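Local coordinates for protein beta-glucosidase (Chaetomella raphigera, PDB 6JXG) that probably hydrolyses terminal, non-reducing beta-D-glucosyl residues with release of beta-D-glucose, as a secreted family 3 glycoside hydrolase of cellulose degradation, at residues 139-142 against 143-147; 163-166 against 167-170; 218-222 against 223-227; 240-244 against 245-249; 278-281 against 282-286. One frame throughout, in Å; residues are numbered along the deposited sequence.

Contact 1. Residues 139-142 against 143-147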
loop_
_atom_site.group_PDB
_atom_site.type_symbol
_atom_site.label_atom_id
_atom_site.label_comp_id
_atom_site.label_asym_id
_atom_site.label_seq_id
_atom_site.Cartn_x
_atom_site.Cartn_y
_atom_site.Cartn_z
ATOM N N SER A 139 0.445 9.369 -3.394
ATOM C CA SER A 139 0.370 10.825 -3.350
ATOM C C SER A 139 -0.795 11.279 -2.491
ATOM O O SER A 139 -0.631 12.180 -1.633
ATOM C CB SER A 139 0.293 11.434 -4.768
ATOM O OG SER A 139 -0.856 10.985 -5.423
ATOM N N ASN A 140 -1.918 10.572 -2.544
ATOM C CA ASN A 140 -3.031 11.001 -1.718
ATOM C C ASN A 140 -2.770 10.680 -0.238
ATOM O O ASN A 140 -3.178 11.433 0.619
ATOM C CB ASN A 140 -4.363 10.378 -2.178
ATOM C CG ASN A 140 -4.981 11.148 -3.293
ATOM O OD1 ASN A 140 -5.594 12.200 -3.077
ATOM N ND2 ASN A 140 -4.810 10.649 -4.507
ATOM N N THR A 141 -2.137 9.541 0.052
ATOM C CA THR A 141 -1.788 9.213 1.458
ATOM C C THR A 141 -0.780 10.207 2.080
ATOM O O THR A 141 -0.942 10.694 3.180
ATOM C CB THR A 141 -1.205 7.790 1.554
ATOM O OG1 THR A 141 -2.171 6.833 1.017
ATOM C CG2 THR A 141 -0.897 7.489 2.986
ATOM N N ILE A 142 0.260 10.521 1.344
ATOM C CA ILE A 142 1.281 11.443 1.776
ATOM C C ILE A 142 0.687 12.830 1.957
ATOM O O ILE A 142 0.988 13.513 2.933
ATOM C CB ILE A 142 2.408 11.467 0.800
ATOM C CG1 ILE A 142 3.166 10.156 0.978
ATOM C CG2 ILE A 142 3.361 12.659 1.008
ATOM C CD1 ILE A 142 4.057 9.872 -0.185
ATOM N N THR A 143 -0.123 13.257 1.021
ATOM C CA THR A 143 -0.685 14.632 1.124
ATOM C C THR A 143 -1.572 14.701 2.381
ATOM O O THR A 143 -1.572 15.713 3.090
ATOM C CB THR A 143 -1.455 15.015 -0.134
ATOM O OG1 THR A 143 -0.575 14.928 -1.262
ATOM C CG2 THR A 143 -1.968 16.404 0.036
ATOM N N GLY A 144 -2.335 13.667 2.650
ATOM C CA GLY A 144 -3.109 13.582 3.860
ATOM C C GLY A 144 -2.263 13.663 5.107
ATOM O O GLY A 144 -2.537 14.431 6.044
ATOM N N MET A 145 -1.295 12.780 5.194
ATOM C CA MET A 145 -0.440 12.700 6.359
ATOM C C MET A 145 0.245 14.037 6.664
ATOM O O MET A 145 0.221 14.537 7.816
ATOM C CB MET A 145 0.629 11.646 6.121
ATOM C CG MET A 145 0.128 10.217 6.207
ATOM S SD MET A 145 1.350 8.962 5.713
ATOM C CE MET A 145 2.458 8.916 7.123
ATOM N N GLN A 146 0.845 14.593 5.631
ATOM C CA GLN A 146 1.607 15.829 5.780
ATOM C C GLN A 146 0.695 17.067 5.944
ATOM O O GLN A 146 1.061 18.007 6.667
ATOM C CB GLN A 146 2.634 15.974 4.671
ATOM C CG GLN A 146 3.592 14.777 4.674
ATOM C CD GLN A 146 4.865 14.931 3.919
ATOM O OE1 GLN A 146 5.796 14.120 4.096
ATOM N NE2 GLN A 146 4.928 15.883 3.021
ATOM N N ASP A 147 -0.501 17.026 5.385
ATOM C CA ASP A 147 -1.475 18.073 5.705
ATOM C C ASP A 147 -1.791 18.065 7.226
ATOM O O ASP A 147 -2.027 19.125 7.758
ATOM C CB ASP A 147 -2.791 17.906 4.902
ATOM C CG ASP A 147 -2.698 18.345 3.468
ATOM O OD1 ASP A 147 -1.689 18.945 3.038
ATOM O OD2 ASP A 147 -3.714 18.098 2.749
#
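The side-chain amide of Gln146 rests one face on CG2 of Ile142, one helical turn earlier. Ile142 CG2 sits almost directly above Gln146 CD at 4.0 Å. Both side chains point the same way off the helix. Ile142 CG2 is placed there because it stands anti to its own backbone N. The polar atoms of the amide are used elsewhere: OE1 accepts from the backbone N of Ala152 and Ala195, and NE2 donates to Asn193 O. The second flat group is the carbonyl of Ser139. Thr143 N approaches one face of its plane (2.9 Å to Ser139 O) and Thr143 OG1 the other (2.8 Å to Ser139 O). The hydroxyl donor stands 36° out of that plane. Beside these pairs, Thr141 CG2 meets Met145 SD at 3.8 Å, again with side chains pointing the same way. Met145 N also bonds to Thr141 O, 2.9 Å away, and Gln146 N to Ile142 O. Ile142 and Met145 face strand 151-157, while Asn140 faces helix 84-100. The last turns of helix 131-147 thus put apolar groups on the strand. The Thr143 hydroxyl is satisfied within the helix, and three outside bonds together with the methyl fix the rotation of the Gln146 amide.

Contact 2. Residues 163-166 against 167-170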
loop_
_atom_site.group_PDB
_atom_site.type_symbol
_atom_site.label_atom_id
_atom_site.label_comp_id
_atom_site.label_asym_id
_atom_site.label_seq_id
_atom_site.Cartn_x
_atom_site.Cartn_y
_atom_site.Cartn_z
ATOM N N GLU A 163 10.486 -11.232 1.091
ATOM C CA GLU A 163 11.049 -11.257 2.433
ATOM C C GLU A 163 12.174 -12.303 2.578
ATOM O O GLU A 163 13.131 -12.117 3.330
ATOM C CB GLU A 163 9.965 -11.562 3.459
ATOM C CG GLU A 163 8.985 -10.406 3.560
ATOM C CD GLU A 163 9.720 -9.143 3.910
ATOM O OE1 GLU A 163 10.108 -8.968 5.100
ATOM O OE2 GLU A 163 9.976 -8.329 2.971
ATOM N N THR A 164 12.046 -13.382 1.817
ATOM C CA THR A 164 13.064 -14.418 1.771
ATOM C C THR A 164 14.435 -13.856 1.356
ATOM O O THR A 164 14.632 -13.256 0.252
ATOM C CB THR A 164 12.627 -15.566 0.851
ATOM O OG1 THR A 164 11.384 -16.134 1.317
ATOM C CG2 THR A 164 13.720 -16.704 0.847
ATOM N N ASN A 165 15.396 -13.996 2.263
ATOM C CA ASN A 165 16.771 -13.497 2.091
ATOM C C ASN A 165 16.837 -12.015 1.790
ATOM O O ASN A 165 17.707 -11.571 1.111
ATOM C CB ASN A 165 17.523 -14.225 0.927
ATOM C CG ASN A 165 17.560 -15.740 1.106
ATOM O OD1 ASN A 165 17.662 -16.226 2.187
ATOM N ND2 ASN A 165 17.419 -16.463 0.034
ATOM N N ARG A 166 15.893 -11.254 2.289
ATOM C CA ARG A 166 15.831 -9.880 1.967
ATOM C C ARG A 166 17.067 -9.100 2.338
ATOM O O ARG A 166 17.274 -8.065 1.733
ATOM C CB ARG A 166 14.633 -9.188 2.635
ATOM C CG ARG A 166 14.736 -9.135 4.168
ATOM C CD ARG A 166 13.484 -8.527 4.800
ATOM N NE ARG A 166 13.629 -8.531 6.235
ATOM C CZ ARG A 166 12.991 -7.694 7.049
ATOM N NH1 ARG A 166 12.189 -6.803 6.542
ATOM N NH2 ARG A 166 13.187 -7.751 8.363
ATOM N N ASP A 167 17.858 -9.552 3.298
ATOM C CA ASP A 167 19.013 -8.766 3.695
ATOM C C ASP A 167 20.290 -9.311 3.130
ATOM O O ASP A 167 21.386 -8.871 3.529
ATOM C CB ASP A 167 19.115 -8.615 5.191
ATOM C CG ASP A 167 19.288 -9.903 5.900
ATOM O OD1 ASP A 167 19.357 -9.787 7.098
ATOM O OD2 ASP A 167 19.266 -11.001 5.327
ATOM N N THR A 168 20.178 -10.211 2.137
ATOM C CA THR A 168 21.390 -10.586 1.430
ATOM C C THR A 168 21.239 -10.642 -0.102
ATOM O O THR A 168 22.208 -10.470 -0.828
ATOM C CB THR A 168 21.885 -11.991 1.872
ATOM O OG1 THR A 168 20.841 -12.952 1.680
ATOM C CG2 THR A 168 22.226 -12.072 3.361
ATOM N N MET A 169 20.061 -10.957 -0.577
ATOM C CA MET A 169 19.878 -11.112 -1.998
ATOM C C MET A 169 19.998 -9.786 -2.747
ATOM O O MET A 169 19.807 -8.695 -2.193
ATOM C CB MET A 169 18.464 -11.603 -2.232
ATOM C CG MET A 169 17.505 -10.509 -1.760
ATOM S SD MET A 169 16.711 -9.689 -3.102
ATOM C CE MET A 169 15.700 -11.222 -2.752
ATOM N N SER A 170 20.273 -9.877 -4.043
ATOM C CA SER A 170 20.272 -8.694 -4.915
ATOM C C SER A 170 19.062 -8.761 -5.916
ATOM O O SER A 170 18.715 -9.814 -6.491
ATOM C CB SER A 170 21.592 -8.596 -5.649
ATOM O OG SER A 170 21.596 -7.452 -6.492
HETATM O O HOH W 1 19.834 -14.382 3.684
#
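Backbone hydrogen bonds carry this contact, and Asn165 O is their hub. Thr168 N and Met169 N both donate to it, each 3.0 Å from Asn165 O. Met169 N comes nearly along the C=O axis. Thr168 N comes from above the carbonyl plane, 54° out of it. A type II beta turn precedes them, closed by Arg166 N to Glu163 O at 3.1 Å. Asn165 has the positive phi that the third position of such a turn favours. Thr164 OG1 bonds outward to Asp453.

Water makes a second link. One molecule donates to Asn165 OD1 and also bonds to Thr168 OG1, 2.7 Å from the water oxygen. This bridge lies on the exposed side, where Thr168 is.

Van der Waals contact comes from Met169. Its CG sits between its backbone N and carbonyl carbon (chi1 64°), which brings CG to 3.1 Å from Asn165 O. The bent chain then carries CE to within 3.8 Å of Thr164 O.

Charge acts inside the first turn. Arg166 NH1 and Glu163 OE1 form a salt bridge of 3.3 Å, but no N-H points at the oxygen. Arg166 NH1 also pairs with Glu442.

The arrangement is a type II turn overlapping a type I-like turn from Asn165 to Thr168, with Met169 N adding an i to i+4 bond. It lies in the loop after strand 151-157, and its side chains join the N-terminal domain to loops of the C-terminal domain.

Contact 3. Residues 218-222 against 223-227; sequences ILKGE and LDFQG
Leu223 and Phe225 fold back under the last turn of the helix, and here the contact is tight. Leu223 N donates to Ile218 O at 2.9 Å, five residues back, as befits the wider pi-type turn. Phe225 N reaches Leu219 O at 3.0 Å. That same oxygen lies only 3.1 Å from Phe225 CB. Asp224, with positive phi, makes the turn between them. Its N bonds to Gly221 O from above the carbonyl plane, and its CA gives a CA-H...O contact to Lys220 O of 3.4 Å. Phe225 CG is anti to the backbone N (chi1 174°), which swings the ring away from the helix end. Gly227 N then sits over the centre of the ring, 3.5 Å above its plane.

The rest is looser. Leu223 CD1 and Ile218 CG2 make a distant apolar contact at 4.4 Å. Lys220 CG only grazes the edge of the Phe225 ring, at 4.5 Å from CD2. A water bridges the two residues, donating to Lys220 O and Phe225 O; Phe225 O also takes a bond from Arg287. Gly221 is exposed, and Glu222 leads off to His179. The extended Lys220 chain carries NZ to Asp248 and Gly246 O.

Leu223 packs on helix 184-191, while Leu219 and Phe225 touch both that helix and strand 196-199. The turn thus leads helix 214-222 into strand 228-231, the next parallel strand of the sheet.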
loop_
_atom_site.group_PDB
_atom_site.type_symbol
_atom_site.label_atom_id
_atom_site.label_comp_id
_atom_site.label_asym_id
_atom_site.label_seq_id
_atom_site.Cartn_x
_atom_site.Cartn_y
_atom_site.Cartn_z
ATOM N N ILE A 218 19.633 8.741 -8.556
ATOM C CA ILE A 218 18.224 8.609 -8.928
ATOM C C ILE A 218 17.323 9.482 -8.048
ATOM O O ILE A 218 16.649 10.378 -8.543
ATOM C CB ILE A 218 17.748 7.165 -8.854
ATOM C CG1 ILE A 218 18.631 6.228 -9.721
ATOM C CG2 ILE A 218 16.268 7.092 -9.199
ATOM C CD1 ILE A 218 18.785 6.681 -11.167
ATOM N N LEU A 219 17.296 9.231 -6.725
ATOM C CA LEU A 219 16.371 9.982 -5.864
ATOM C C LEU A 219 16.709 11.493 -5.888
ATOM O O LEU A 219 15.826 12.340 -6.188
ATOM C CB LEU A 219 16.458 9.473 -4.425
ATOM C CG LEU A 219 15.550 8.306 -3.964
ATOM C CD1 LEU A 219 14.557 7.711 -4.909
ATOM C CD2 LEU A 219 16.066 7.476 -2.771
ATOM N N LYS A 220 17.943 11.821 -5.520
ATOM C CA LYS A 220 18.305 13.232 -5.382
ATOM C C LYS A 220 18.672 13.931 -6.688
ATOM O O LYS A 220 18.592 15.175 -6.744
ATOM C CB LYS A 220 19.433 13.366 -4.366
ATOM C CG LYS A 220 19.040 12.775 -3.003
ATOM C CD LYS A 220 20.114 12.796 -1.958
ATOM C CE LYS A 220 19.557 12.482 -0.574
ATOM N NZ LYS A 220 20.644 12.460 0.407
ATOM N N GLY A 221 19.091 13.155 -7.696
ATOM C CA GLY A 221 19.495 13.711 -9.030
ATOM C C GLY A 221 18.304 13.727 -9.994
ATOM O O GLY A 221 17.663 14.766 -10.174
ATOM N N GLU A 222 17.978 12.556 -10.540
ATOM C CA GLU A 222 16.944 12.429 -11.530
ATOM C C GLU A 222 15.634 12.991 -11.009
ATOM O O GLU A 222 14.978 13.674 -11.701
ATOM C CB GLU A 222 16.689 10.990 -12.002
ATOM C CG GLU A 222 17.786 10.292 -12.704
ATOM C CD GLU A 222 17.323 9.048 -13.529
ATOM O OE1 GLU A 222 18.197 8.555 -14.262
ATOM O OE2 GLU A 222 16.169 8.610 -13.426
ATOM N N LEU A 223 15.280 12.633 -9.792
ATOM C CA LEU A 223 14.018 12.989 -9.229
ATOM C C LEU A 223 14.076 14.277 -8.317
ATOM O O LEU A 223 13.037 14.719 -7.839
ATOM C CB LEU A 223 13.394 11.776 -8.547
ATOM C CG LEU A 223 13.133 10.539 -9.450
ATOM C CD1 LEU A 223 12.569 9.420 -8.638
ATOM C CD2 LEU A 223 12.159 10.944 -10.559
ATOM N N ASP A 224 15.278 14.862 -8.122
ATOM C CA ASP A 224 15.421 16.121 -7.427
ATOM C C ASP A 224 14.746 16.145 -6.062
ATOM O O ASP A 224 14.180 17.164 -5.642
ATOM C CB ASP A 224 14.895 17.217 -8.324
ATOM C CG ASP A 224 15.462 18.594 -7.985
ATOM O OD1 ASP A 224 14.719 19.563 -8.226
ATOM O OD2 ASP A 224 16.554 18.671 -7.404
ATOM N N PHE A 225 14.878 15.025 -5.356
ATOM C CA PHE A 225 14.287 14.892 -4.070
ATOM C C PHE A 225 14.972 15.858 -3.079
ATOM O O PHE A 225 16.227 15.859 -2.948
ATOM C CB PHE A 225 14.470 13.447 -3.639
ATOM C CG PHE A 225 14.030 13.152 -2.218
ATOM C CD1 PHE A 225 12.724 13.428 -1.782
ATOM C CD2 PHE A 225 14.905 12.521 -1.328
ATOM C CE1 PHE A 225 12.329 13.098 -0.461
ATOM C CE2 PHE A 225 14.507 12.278 -0.008
ATOM C CZ PHE A 225 13.228 12.532 0.396
ATOM N N GLN A 226 14.170 16.642 -2.372
ATOM C CA GLN A 226 14.676 17.673 -1.455
ATOM C C GLN A 226 14.701 17.260 0.023
ATOM O O GLN A 226 15.394 17.917 0.809
ATOM C CB GLN A 226 13.881 18.965 -1.603
ATOM C CG GLN A 226 13.895 19.575 -2.998
ATOM C CD GLN A 226 15.274 20.052 -3.344
ATOM O OE1 GLN A 226 15.893 20.811 -2.568
ATOM N NE2 GLN A 226 15.805 19.590 -4.473
ATOM N N GLY A 227 14.029 16.150 0.391
ATOM C CA GLY A 227 14.100 15.605 1.714
ATOM C C GLY A 227 15.312 14.725 2.013
ATOM O O GLY A 227 16.392 14.804 1.372
HETATM O O HOH W 2 18.342 16.867 -4.489
#

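Contact 4. Residues 240-244 against 245-249; sequences IGSAN and AGLDV
Ala245 packs into the last helical turn, its methyl CB 3.2 Å from Gly241 O. Its N donates to the same Gly241 O at 3.0 Å, and only weakly to Ser242 O. The residue is buried against the turn it ends.

Ser242 offers the main acceptor. Leu247 N bonds to Ser242 O at 3.1 Å, and Gly246 N at 3.3 Å. The two donors come from opposite faces of the carbonyl plane. Gly246 N also donates to Ala243 O at 3.2 Å, from above that carbonyl plane. The hydroxyl of Ser242 turns back along the helix to Thr238 O.

Leu247 closes the end. With CG anti to the backbone N (chi1 -178°), its CD2 comes alongside Ser242 CB at 3.8 Å. Its CB rests 3.4 Å from Ser242 O. The other way, Leu247 touches Val229 of strand 228-231. Asn244 ND2 bonds to Thr275 O.

Gly246 has a phi of 114°, a region that suits glycine. Positive phi here, with the six-to-one bond from Leu247 N to Ser242 O and the five-to-two bond from Gly246 N to Ala243 O, is a Schellman motif. It ends helix 239-245 and turns the chain back beside the barrel strand.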
loop_
_atom_site.group_PDB
_atom_site.type_symbol
_atom_site.label_atom_id
_atom_site.label_comp_id
_atom_site.label_asym_id
_atom_site.label_seq_id
_atom_site.Cartn_x
_atom_site.Cartn_y
_atom_site.Cartn_z
ATOM N N ILE A 240 31.646 4.879 5.620
ATOM C CA ILE A 240 32.001 5.725 4.486
ATOM C C ILE A 240 31.037 5.447 3.310
ATOM O O ILE A 240 30.590 6.371 2.670
ATOM C CB ILE A 240 33.472 5.429 4.002
ATOM C CG1 ILE A 240 34.464 5.827 5.078
ATOM C CG2 ILE A 240 33.766 6.122 2.677
ATOM C CD1 ILE A 240 35.825 5.131 4.925
ATOM N N GLY A 241 30.743 4.164 3.064
ATOM C CA GLY A 241 29.872 3.780 1.940
ATOM C C GLY A 241 28.542 4.449 1.974
ATOM O O GLY A 241 28.119 5.050 0.977
ATOM N N SER A 242 27.884 4.357 3.133
ATOM C CA SER A 242 26.568 4.908 3.277
ATOM C C SER A 242 26.556 6.439 3.141
ATOM O O SER A 242 25.701 6.990 2.453
ATOM C CB SER A 242 25.934 4.466 4.604
ATOM O OG SER A 242 26.719 4.814 5.731
ATOM N N ALA A 243 27.420 7.139 3.883
ATOM C CA ALA A 243 27.507 8.582 3.764
ATOM C C ALA A 243 27.663 9.014 2.310
ATOM O O ALA A 243 26.962 9.926 1.826
ATOM C CB ALA A 243 28.668 9.127 4.616
ATOM N N ASN A 244 28.635 8.419 1.654
ATOM C CA ASN A 244 29.014 8.845 0.275
ATOM C C ASN A 244 27.985 8.475 -0.764
ATOM O O ASN A 244 27.840 9.174 -1.778
ATOM C CB ASN A 244 30.393 8.360 -0.067
ATOM C CG ASN A 244 31.451 9.126 0.684
ATOM O OD1 ASN A 244 31.178 10.165 1.328
ATOM N ND2 ASN A 244 32.662 8.601 0.640
ATOM N N ALA A 245 27.175 7.478 -0.438
ATOM C CA ALA A 245 26.079 7.053 -1.327
ATOM C C ALA A 245 24.897 7.948 -1.275
ATOM O O ALA A 245 24.091 7.947 -2.190
ATOM C CB ALA A 245 25.626 5.658 -0.912
ATOM N N GLY A 246 24.756 8.676 -0.178
ATOM C CA GLY A 246 23.694 9.623 0.015
ATOM C C GLY A 246 22.680 9.315 1.119
ATOM O O GLY A 246 21.608 9.885 1.127
ATOM N N LEU A 247 23.007 8.419 2.026
ATOM C CA LEU A 247 22.194 8.181 3.188
ATOM C C LEU A 247 22.255 9.469 4.044
ATOM O O LEU A 247 23.294 10.127 4.073
ATOM C CB LEU A 247 22.640 7.007 3.994
ATOM C CG LEU A 247 21.876 6.565 5.231
ATOM C CD1 LEU A 247 20.488 6.097 4.802
ATOM C CD2 LEU A 247 22.588 5.452 5.991
ATOM N N ASP A 248 21.146 9.809 4.714
ATOM C CA ASP A 248 21.108 10.994 5.610
ATOM C C ASP A 248 20.896 10.680 7.063
ATOM O O ASP A 248 21.387 11.433 7.932
ATOM C CB ASP A 248 20.060 11.972 5.160
ATOM C CG ASP A 248 20.280 12.420 3.709
ATOM O OD1 ASP A 248 21.420 12.899 3.413
ATOM O OD2 ASP A 248 19.337 12.300 2.881
ATOM N N VAL A 249 20.194 9.606 7.356
ATOM C CA VAL A 249 19.934 9.219 8.730
ATOM C C VAL A 249 20.081 7.707 8.926
ATOM O O VAL A 249 19.489 6.915 8.186
ATOM C CB VAL A 249 18.504 9.586 9.165
ATOM C CG1 VAL A 249 18.260 9.243 10.644
ATOM C CG2 VAL A 249 18.238 11.066 8.937
#

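Contact 5. Residues 278-281 against 282-286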
loop_
_atom_site.group_PDB
_atom_site.type_symbol
_atom_site.label_atom_id
_atom_site.label_comp_id
_atom_site.label_asym_id
_atom_site.label_seq_id
_atom_site.Cartn_x
_atom_site.Cartn_y
_atom_site.Cartn_z
ATOM N N GLN A 278 33.151 16.961 4.685
ATOM C CA GLN A 278 32.301 17.799 5.552
ATOM C C GLN A 278 31.021 18.212 4.851
ATOM O O GLN A 278 29.981 18.209 5.486
ATOM C CB GLN A 278 33.038 19.086 5.951
ATOM C CG GLN A 278 32.231 20.055 6.865
ATOM C CD GLN A 278 31.983 19.436 8.220
ATOM O OE1 GLN A 278 32.857 18.774 8.758
ATOM N NE2 GLN A 278 30.772 19.580 8.748
ATOM N N SER A 279 31.099 18.567 3.565
ATOM C CA SER A 279 29.941 18.978 2.807
ATOM C C SER A 279 28.820 17.894 2.773
ATOM O O SER A 279 27.600 18.220 2.672
ATOM C CB SER A 279 30.350 19.338 1.394
ATOM O OG SER A 279 30.825 18.171 0.737
ATOM N N ARG A 280 29.229 16.644 2.876
ATOM C CA ARG A 280 28.281 15.525 2.828
ATOM C C ARG A 280 27.474 15.508 4.125
ATOM O O ARG A 280 26.225 15.462 4.116
ATOM C CB ARG A 280 28.986 14.181 2.537
ATOM C CG ARG A 280 28.002 12.949 2.416
ATOM C CD ARG A 280 27.177 12.947 1.122
ATOM N NE ARG A 280 25.901 13.579 1.311
ATOM C CZ ARG A 280 24.896 13.014 2.013
ATOM N NH1 ARG A 280 24.998 11.781 2.461
ATOM N NH2 ARG A 280 23.775 13.675 2.203
ATOM N N LEU A 281 28.158 15.607 5.247
ATOM C CA LEU A 281 27.396 15.727 6.546
ATOM C C LEU A 281 26.493 16.990 6.623
ATOM O O LEU A 281 25.341 16.955 7.089
ATOM C CB LEU A 281 28.348 15.698 7.758
ATOM C CG LEU A 281 27.840 15.983 9.167
ATOM C CD1 LEU A 281 26.745 15.000 9.569
ATOM C CD2 LEU A 281 28.994 15.902 10.141
ATOM N N ASP A 282 27.014 18.107 6.141
ATOM C CA ASP A 282 26.270 19.339 6.086
ATOM C C ASP A 282 25.025 19.139 5.236
ATOM O O ASP A 282 23.948 19.626 5.608
ATOM C CB ASP A 282 27.109 20.476 5.505
ATOM C CG ASP A 282 28.221 20.946 6.474
ATOM O OD1 ASP A 282 28.249 20.535 7.647
ATOM O OD2 ASP A 282 29.056 21.795 6.058
ATOM N N ASP A 283 25.158 18.413 4.135
ATOM C CA ASP A 283 24.050 18.184 3.226
ATOM C C ASP A 283 22.998 17.316 3.926
ATOM O O ASP A 283 21.828 17.598 3.861
ATOM C CB ASP A 283 24.525 17.516 1.950
ATOM C CG ASP A 283 23.412 17.313 0.970
ATOM O OD1 ASP A 283 22.977 18.303 0.372
ATOM O OD2 ASP A 283 22.938 16.192 0.850
ATOM N N MET A 284 23.435 16.322 4.672
ATOM C CA MET A 284 22.524 15.425 5.408
ATOM C C MET A 284 21.660 16.200 6.378
ATOM O O MET A 284 20.457 16.068 6.415
ATOM C CB MET A 284 23.320 14.424 6.228
ATOM C CG MET A 284 24.070 13.353 5.516
ATOM S SD MET A 284 25.008 12.444 6.815
ATOM C CE MET A 284 26.123 11.427 5.948
ATOM N N VAL A 285 22.292 17.041 7.179
ATOM C CA VAL A 285 21.598 17.873 8.153
ATOM C C VAL A 285 20.701 18.891 7.557
ATOM O O VAL A 285 19.598 19.118 8.070
ATOM C CB VAL A 285 22.611 18.530 9.112
ATOM C CG1 VAL A 285 21.857 19.366 10.146
ATOM C CG2 VAL A 285 23.359 17.435 9.849
ATOM N N THR A 286 21.150 19.545 6.470
ATOM C CA THR A 286 20.337 20.486 5.794
ATOM C C THR A 286 19.018 19.841 5.335
ATOM O O THR A 286 17.969 20.427 5.500
ATOM C CB THR A 286 21.040 21.123 4.582
ATOM O OG1 THR A 286 22.289 21.740 4.973
ATOM C CG2 THR A 286 20.170 22.146 3.963
#
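Asp282 OD1 is gripped twice, by Gln278 NE2 at 2.9 Å and by Lys25 NZ of helix 22-29. The Gln278 donor meets the oxygen from above the carboxylate plane, 42° out of it, while the oxygen lies near the amide plane. Gln278 gets there by a bend at chi2. Its NE2 also reaches Asn22 OD1.

On another side of the same turn, Arg280 NH2 forms a salt bridge with Asp283 OD2 at 3.0 Å. The carboxylate uses its anti lone pair and lies at the guanidinium edge. The two planes are 64° apart. Met284 CG covers one face of the guanidinium, 3.3 Å from Arg280 NH2. Arg280 also bonds to Ala243 O, Leu247 O and Asp248.

On the buried side Leu281 CD1 touches Met284 SD at 4.1 Å and Val285 CG2 at 4.2 Å. Leu281 crosses Met284 at about a right angle but lies beside Val285.

Asp282 is thus held by Gln278 in its own helix and Lys25 of helix 22-29. Asp283 lies between Arg280 and Arg287 of its own helix. Lys25 for the one, and the two arginines for the other, would tend to keep these carboxylates ionised. The guanidinium is held in place by acids, carbonyls and the methionine on its face.

From the N terminus the five contacts run strictly in series. None nests in or crosses another, and each joins adjoining segments, so no long loop is closed. Contact 1 lies within helix 131-147, ahead of strand 151-157. Contact 2 folds the loop after that strand and stands apart, on the opposite side of the chain's centre from contact 1. Contact 3 ends helix 214-222 before strand 228-231. Contact 4 ends helix 239-245, and contact 5 starts helix 278-294. Contact 4 bonds to both 3 and 5, which themselves only bring two cations close. Its Asp248 takes both, Lys220 and Arg280, and joins helices 214-222 and 278-294 to strand 228-231.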